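Local coordinates for beta-galactosidase (Geobacillus stearothermophilus, PDB 4OIF), which probably hydrolyses terminal non-reducing beta-D-galactose residues of beta-D-galactosides, as a zinc-binding member of glycoside hydrolase family 42, at residues A[162-166]-A[167-171]; A[226-229]-A[230-234]; A[420-423]-A[424-428]. All coordinates share one frame; numbering follows the deposited sequence. Where two conformers were deposited one is given.

Contacts 1 and 2 belong to the TIM-barrel part of the chain, and contact 3 to the trimerisation domain. All three are largely buried, with some exposed residues in contacts 1 and 3. Helix 218-246, which holds contact 2, touches both others. On one side Phe227 and Gln231 pack on Ala171 of contact 1. On the other, Arg226 NE forms a 2.9 Å salt bridge with Glu420 OE2 of contact 3, and Thr229 packs on Trp423. Contacts 1 and 3 do not meet. Their chemistry differs: zinc-thiolate bonds at a helix start, a ring packed on a side chain and a hydroxyl bonded to the backbone within a long helix, and two neighbouring asparagine amides near a helix end.

Contact 1: A[162-166]-A[167-171]. With ZN (zinc ion), chain D.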
loop_
_atom_site.group_PDB
_atom_site.type_symbol
_atom_site.label_atom_id
_atom_site.label_comp_id
_atom_site.label_asym_id
_atom_site.label_seq_id
_atom_site.Cartn_x
_atom_site.Cartn_y
_atom_site.Cartn_z
ATOM N N GLU A 162 -2.778 3.017 22.353
ATOM C CA GLU A 162 -3.925 3.681 22.944
ATOM C C GLU A 162 -5.130 2.761 22.974
ATOM O O GLU A 162 -5.125 1.682 22.375
ATOM C CB GLU A 162 -4.237 4.966 22.178
ATOM C CG GLU A 162 -4.232 4.807 20.665
ATOM C CD GLU A 162 -4.202 6.146 19.944
ATOM O OE1 GLU A 162 -3.169 6.851 20.029
ATOM O OE2 GLU A 162 -5.213 6.495 19.294
ATOM N N CYS A 163 -6.151 3.176 23.705
ATOM C CA CYS A 163 -7.395 2.432 23.760
ATOM C C CYS A 163 -8.568 3.401 23.649
ATOM O O CYS A 163 -8.513 4.514 24.172
ATOM C CB CYS A 163 -7.488 1.601 25.043
ATOM S SG CYS A 163 -8.988 0.599 25.130
ATOM N N HIS A 164 -9.619 2.961 22.957
ATOM C CA HIS A 164 -10.758 3.802 22.624
ATOM C C HIS A 164 -12.068 3.240 23.155
ATOM O O HIS A 164 -13.137 3.643 22.709
ATOM C CB HIS A 164 -10.875 3.966 21.112
ATOM C CG HIS A 164 -9.684 4.603 20.475
ATOM N ND1 HIS A 164 -9.664 5.929 20.100
ATOM C CD2 HIS A 164 -8.481 4.092 20.124
ATOM C CE1 HIS A 164 -8.493 6.212 19.559
ATOM N NE2 HIS A 164 -7.760 5.112 19.556
ATOM N N CYS A 165 -11.986 2.298 24.087
ATOM C CA CYS A 165 -13.182 1.708 24.672
ATOM C C CYS A 165 -13.986 2.762 25.426
ATOM O O CYS A 165 -13.529 3.901 25.591
ATOM C CB CYS A 165 -12.810 0.551 25.602
ATOM S SG CYS A 165 -12.137 1.024 27.184
ATOM N N ASN A 166 -15.174 2.383 25.898
ATOM C CA ASN A 166 -16.052 3.373 26.518
ATOM C C ASN A 166 -15.501 3.869 27.861
ATOM O O ASN A 166 -15.765 5.022 28.251
ATOM C CB ASN A 166 -17.465 2.812 26.670
ATOM C CG ASN A 166 -18.173 2.633 25.324
ATOM O OD1 ASN A 166 -17.907 3.358 24.357
ATOM N ND2 ASN A 166 -19.081 1.665 25.261
ATOM N N LEU A 167 -14.696 3.043 28.528
ATOM C CA LEU A 167 -14.016 3.443 29.748
ATOM C C LEU A 167 -13.066 4.596 29.457
ATOM O O LEU A 167 -13.057 5.631 30.141
ATOM C CB LEU A 167 -13.253 2.258 30.332
ATOM C CG LEU A 167 -14.126 1.083 30.772
ATOM C CD1 LEU A 167 -13.315 0.113 31.616
ATOM C CD2 LEU A 167 -15.329 1.582 31.541
ATOM N N CYS A 168 -12.275 4.401 28.409
ATOM C CA CYS A 168 -11.345 5.406 27.935
ATOM C C CYS A 168 -12.044 6.655 27.382
ATOM O O CYS A 168 -11.514 7.759 27.508
ATOM C CB CYS A 168 -10.418 4.791 26.877
ATOM S SG CYS A 168 -9.217 3.571 27.567
ATOM N N GLN A 169 -13.213 6.487 26.768
ATOM C CA GLN A 169 -13.967 7.632 26.261
ATOM C C GLN A 169 -14.392 8.495 27.433
ATOM O O GLN A 169 -14.287 9.741 27.393
ATOM C CB GLN A 169 -15.202 7.187 25.464
ATOM C CG GLN A 169 -14.896 6.330 24.237
ATOM C CD GLN A 169 -14.172 7.089 23.156
ATOM O OE1 GLN A 169 -14.304 8.304 23.042
ATOM N NE2 GLN A 169 -13.394 6.375 22.349
ATOM N N GLU A 170 -14.881 7.831 28.481
ATOM C CA GLU A 170 -15.312 8.578 29.650
ATOM C C GLU A 170 -14.129 9.267 30.321
ATOM O O GLU A 170 -14.222 10.444 30.693
ATOM C CB GLU A 170 -16.058 7.679 30.632
ATOM C CG GLU A 170 -17.578 7.802 30.501
ATOM C CD GLU A 170 -18.060 9.262 30.555
ATOM O OE1 GLU A 170 -17.509 10.052 31.363
ATOM O OE2 GLU A 170 -18.982 9.626 29.785
ATOM N N ALA A 171 -13.010 8.554 30.432
ATOM C CA ALA A 171 -11.808 9.141 31.029
ATOM C C ALA A 171 -11.275 10.351 30.228
ATOM O O ALA A 171 -10.791 11.330 30.809
ATOM C CB ALA A 171 -10.719 8.071 31.178
HETATM ZN ZN ZN D . -9.796 1.444 27.252
#
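A four-cysteine zinc site joins the loop before helix 166-179 to the first turn of that helix. Cys163, Cys165 and Cys168 give three of its sulfurs, and Cys123 supplies the fourth. Cys163 SG and Cys165 SG come from the loop, each 2.4 Å from the zinc ion. Cys168 SG comes from the helix at 2.2 Å. The spacing of Cys165 and Cys168 is that of a CxxC pair, and one turn of chain brings both sulfurs to the same metal.

Cys165 is also the N-cap of the helix. Its SG sits between its own backbone N and carbonyl carbon (chi1 75°), facing the first turn. There it accepts from Cys168 N at 3.6 Å. This sulfur therefore binds the metal and caps the helix. Cys163 SG in turn takes a weak bond from Cys165 N. Cys168 CB packs on Cys163 O at 3.3 Å.

Gln169 ties the helix back to the loop a second way. Its chain bends at chi2 (-67°), which swings the amide over the loop backbone. Gln169 NE2 gives a nearly straight bond of 2.8 Å to His164 O. The oxygen lies in the amide plane of Gln169, but NE2 stands above the carbonyl plane of His164. Gln169 N bonds to Cys165 O at 2.9 Å. Ser208 OG bonds to both Gln169 NE2 and His164 ND1, and the His164 ring stacks on Trp224.

Four thiolates would carry more negative charge than one zinc ion cancels. The N-H groups of Cys165 and Cys168, together with the N-terminal end of the helix, are likely to offset part of the excess.

Contact 2: A[226-229]-A[230-234]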
loop_
_atom_site.group_PDB
_atom_site.type_symbol
_atom_site.label_atom_id
_atom_site.label_comp_id
_atom_site.label_asym_id
_atom_site.label_seq_id
_atom_site.Cartn_x
_atom_site.Cartn_y
_atom_site.Cartn_z
ATOM N N ARG A 226 -2.298 13.946 23.853
ATOM C CA ARG A 226 -1.941 14.398 25.196
ATOM C C ARG A 226 -2.592 13.510 26.255
ATOM O O ARG A 226 -1.959 13.130 27.228
ATOM C CB ARG A 226 -2.352 15.851 25.419
ATOM C CG ARG A 226 -1.550 16.879 24.643
ATOM C CD ARG A 226 -2.232 18.241 24.684
ATOM N NE ARG A 226 -1.366 19.310 24.201
ATOM C CZ ARG A 226 -1.774 20.329 23.448
ATOM N NH1 ARG A 226 -3.046 20.424 23.073
ATOM N NH2 ARG A 226 -0.905 21.256 23.059
ATOM N N PHE A 227 -3.855 13.172 26.055
ATOM C CA PHE A 227 -4.552 12.326 27.006
ATOM C C PHE A 227 -3.955 10.938 27.026
ATOM O O PHE A 227 -3.913 10.311 28.058
ATOM C CB PHE A 227 -6.041 12.222 26.693
ATOM C CG PHE A 227 -6.714 11.067 27.388
ATOM C CD1 PHE A 227 -7.081 11.163 28.716
ATOM C CD2 PHE A 227 -6.954 9.883 26.722
ATOM C CE1 PHE A 227 -7.689 10.098 29.363
ATOM C CE2 PHE A 227 -7.553 8.821 27.361
ATOM C CZ PHE A 227 -7.928 8.929 28.682
ATOM N N VAL A 228 -3.515 10.451 25.880
ATOM C CA VAL A 228 -2.908 9.135 25.811
ATOM C C VAL A 228 -1.643 9.130 26.668
ATOM O O VAL A 228 -1.417 8.198 27.482
ATOM C CB VAL A 228 -2.592 8.741 24.349
ATOM C CG1 VAL A 228 -1.658 7.528 24.307
ATOM C CG2 VAL A 228 -3.897 8.482 23.584
ATOM N N THR A 229 -0.838 10.182 26.514
ATOM C CA THR A 229 0.332 10.328 27.373
ATOM C C THR A 229 -0.033 10.373 28.869
ATOM O O THR A 229 0.494 9.589 29.673
ATOM C CB THR A 229 1.136 11.589 27.017
ATOM O OG1 THR A 229 1.849 11.353 25.800
ATOM C CG2 THR A 229 2.143 11.922 28.122
ATOM N N ASP A 230 -0.953 11.263 29.228
ATOM C CA ASP A 230 -1.359 11.414 30.619
ATOM C C ASP A 230 -1.914 10.126 31.220
ATOM O O ASP A 230 -1.588 9.774 32.338
ATOM C CB ASP A 230 -2.392 12.527 30.762
ATOM C CG ASP A 230 -1.761 13.907 30.792
ATOM O OD1 ASP A 230 -0.518 13.988 30.882
ATOM O OD2 ASP A 230 -2.506 14.910 30.731
ATOM N N GLN A 231 -2.747 9.419 30.477
ATOM C CA GLN A 231 -3.367 8.228 30.990
ATOM C C GLN A 231 -2.345 7.097 31.120
ATOM O O GLN A 231 -2.410 6.288 32.072
ATOM C CB GLN A 231 -4.551 7.825 30.094
ATOM C CG GLN A 231 -5.442 6.741 30.694
ATOM C CD GLN A 231 -6.274 7.167 31.875
ATOM O OE1 GLN A 231 -5.837 7.937 32.726
ATOM N NE2 GLN A 231 -7.496 6.646 31.942
ATOM N N THR A 232 -1.378 7.074 30.200
ATOM C CA THR A 232 -0.254 6.139 30.311
ATOM C C THR A 232 0.566 6.408 31.589
ATOM O O THR A 232 0.840 5.488 32.374
ATOM C CB THR A 232 0.658 6.228 29.073
ATOM O OG1 THR A 232 -0.060 5.760 27.934
ATOM C CG2 THR A 232 1.899 5.386 29.240
ATOM N N ILE A 233 0.918 7.675 31.812
ATOM C CA ILE A 233 1.668 8.061 33.004
ATOM C C ILE A 233 0.898 7.747 34.288
ATOM O O ILE A 233 1.459 7.204 35.238
ATOM C CB ILE A 233 2.021 9.540 32.990
ATOM C CG1 ILE A 233 2.954 9.837 31.821
ATOM C CG2 ILE A 233 2.685 9.941 34.301
ATOM C CD1 ILE A 233 3.449 11.296 31.789
ATOM N N SER A 234 -0.391 8.061 34.301
ATOM C CA SER A 234 -1.273 7.699 35.413
ATOM C C SER A 234 -1.239 6.182 35.697
ATOM O O SER A 234 -1.173 5.761 36.874
ATOM C CB SER A 234 -2.704 8.167 35.120
ATOM O OG SER A 234 -3.664 7.482 35.910
#
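Residues 226-234 form regular alpha helix, with Gln231 N bonded to Phe227 O at 2.8 Å and Ile233 N to Thr229 O at 2.9 Å. They belong to helix 218-246 of the TIM-barrel domain, which lies in the chain between barrel strands 150-154 and 252-259.

Phe227 and Gln231 are one turn apart and point the same way. Gln231 CB sits over one face of the Phe227 ring, offset toward its rim. This is a CH-pi contact, with CB 4.1 Å from the ring centroid. CG of Phe227 is anti to the backbone N (chi1 163°), which lays the ring alongside the next turn. The Gln231 chain then bends at chi2, and its amide is turned 43° from the ring plane. Gln231 NE2 bonds to Thr125 OG1. Trp175 meets the ring edge-to-face, and Phe172 also touches it. An alanine in place of Phe227 would probably open a gap between this helix and helix 166-179 and strip Gln231 CB of its ring face.

Elsewhere on the helix, Thr229 CG2 lies beside Ile233 CD1, 3.9 Å away. Val228 O takes two bonds from one residue. Thr232 N reaches it at 2.9 Å and Thr232 OG1 at 2.8 Å, from opposite faces of the carbonyl plane.

Contact 3: A[420-423]-A[424-428]; sequences ENNW and ALNDA
Asp427 N bonds to Trp423 O at 2.9 Å, and the carboxylate of the same residue is gripped from outside, its OD2 by His218 ND1 and Asn221 ND2. The residue lies in the last turn of helix 419-427. With chi1 at -161°, the carboxylate is carried away from residues 420-423.

Asn422 and Asn426 meet one turn apart. Asn426 N bonds to Asn422 O at 2.9 Å. Asn422 OD1 and Asn426 ND2 lie 3.0 Å apart, and the two amide planes are turned 55° against each other. Asn426 CB also rests on Asn422 O, at 3.3 Å. The other amide end of Asn422, ND2, bonds to Tyr417 OH. Leu425 CB packs on Asn421 O at 3.2 Å, and Leu425 N bonds to the same oxygen at 2.9 Å.

The helix is wedged between two others. The Trp423 ring packs on Leu222 and Lys225 of helix 218-246, in the TIM-barrel part. Asn421, Asn422 and Leu425 face Tyr438 at the start of helix 438-451. The helix follows strand 413-416, and just past its end Ala428 packs on Lys371 of a neighbouring subunit.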
loop_
_atom_site.group_PDB
_atom_site.type_symbol
_atom_site.label_atom_id
_atom_site.label_comp_id
_atom_site.label_asym_id
_atom_site.label_seq_id
_atom_site.Cartn_x
_atom_site.Cartn_y
_atom_site.Cartn_z
ATOM N N GLU A 420 4.842 17.795 21.202
ATOM C CA GLU A 420 3.543 18.283 20.790
ATOM C C GLU A 420 3.660 18.982 19.431
ATOM O O GLU A 420 2.796 18.829 18.577
ATOM C CB GLU A 420 2.946 19.193 21.872
ATOM C CG GLU A 420 2.448 18.392 23.090
ATOM C CD GLU A 420 1.927 19.244 24.255
ATOM O OE1 GLU A 420 2.127 20.478 24.276
ATOM O OE2 GLU A 420 1.308 18.658 25.163
ATOM N N ASN A 421 4.748 19.716 19.224
ATOM C CA ASN A 421 5.038 20.309 17.924
ATOM C C ASN A 421 5.165 19.256 16.821
ATOM O O ASN A 421 4.651 19.432 15.720
ATOM C CB ASN A 421 6.316 21.148 17.995
ATOM C CG ASN A 421 6.666 21.786 16.667
ATOM O OD1 ASN A 421 5.882 22.554 16.108
ATOM N ND2 ASN A 421 7.857 21.489 16.164
ATOM N N ASN A 422 5.855 18.164 17.121
ATOM C CA ASN A 422 5.950 17.045 16.198
ATOM C C ASN A 422 4.554 16.515 15.821
ATOM O O ASN A 422 4.217 16.381 14.639
ATOM C CB ASN A 422 6.808 15.937 16.822
ATOM C CG ASN A 422 7.503 15.075 15.784
ATOM O OD1 ASN A 422 7.094 15.020 14.629
ATOM N ND2 ASN A 422 8.553 14.382 16.200
ATOM N N TRP A 423 3.744 16.243 16.838
ATOM C CA TRP A 423 2.361 15.810 16.642
ATOM C C TRP A 423 1.568 16.761 15.732
ATOM O O TRP A 423 1.023 16.359 14.697
ATOM C CB TRP A 423 1.651 15.677 17.994
ATOM C CG TRP A 423 2.188 14.560 18.858
ATOM C CD1 TRP A 423 2.973 13.522 18.454
ATOM C CD2 TRP A 423 1.984 14.380 20.272
ATOM N NE1 TRP A 423 3.268 12.704 19.519
ATOM C CE2 TRP A 423 2.677 13.209 20.647
ATOM C CE3 TRP A 423 1.288 15.096 21.254
ATOM C CZ2 TRP A 423 2.686 12.733 21.961
ATOM C CZ3 TRP A 423 1.298 14.621 22.562
ATOM C CH2 TRP A 423 1.994 13.452 22.901
ATOM N N ALA A 424 1.532 18.026 16.114
ATOM C CA ALA A 424 0.675 18.992 15.454
ATOM C C ALA A 424 1.149 19.256 14.026
ATOM O O ALA A 424 0.347 19.326 13.091
ATOM C CB ALA A 424 0.620 20.286 16.265
ATOM N N LEU A 425 2.454 19.386 13.850
ATOM C CA LEU A 425 2.984 19.589 12.513
ATOM C C LEU A 425 2.695 18.379 11.629
ATOM O O LEU A 425 2.373 18.544 10.457
ATOM C CB LEU A 425 4.483 19.871 12.560
ATOM C CG LEU A 425 5.175 19.972 11.207
ATOM C CD1 LEU A 425 4.539 21.059 10.377
ATOM C CD2 LEU A 425 6.659 20.256 11.400
ATOM N N ASN A 426 2.803 17.170 12.187
ATOM C CA ASN A 426 2.540 15.962 11.393
ATOM C C ASN A 426 1.075 15.835 10.992
ATOM O O ASN A 426 0.771 15.411 9.879
ATOM C CB ASN A 426 2.976 14.700 12.148
ATOM C CG ASN A 426 4.457 14.427 12.011
ATOM O OD1 ASN A 426 5.111 14.942 11.107
ATOM N ND2 ASN A 426 4.997 13.628 12.915
ATOM N N ASP A 427 0.175 16.222 11.894
ATOM C CA ASP A 427 -1.257 16.153 11.626
ATOM C C ASP A 427 -1.780 17.239 10.690
ATOM O O ASP A 427 -2.839 17.080 10.081
ATOM C CB ASP A 427 -2.042 16.230 12.929
ATOM C CG ASP A 427 -3.447 15.721 12.773
ATOM O OD1 ASP A 427 -3.591 14.573 12.306
ATOM O OD2 ASP A 427 -4.404 16.468 13.091
ATOM N N ALA A 428 -1.043 18.336 10.584
ATOM C CA ALA A 428 -1.495 19.511 9.838
ATOM C C ALA A 428 -1.719 19.239 8.350
ATOM O O ALA A 428 -0.957 18.521 7.710
ATOM C CB ALA A 428 -0.498 20.661 10.025
#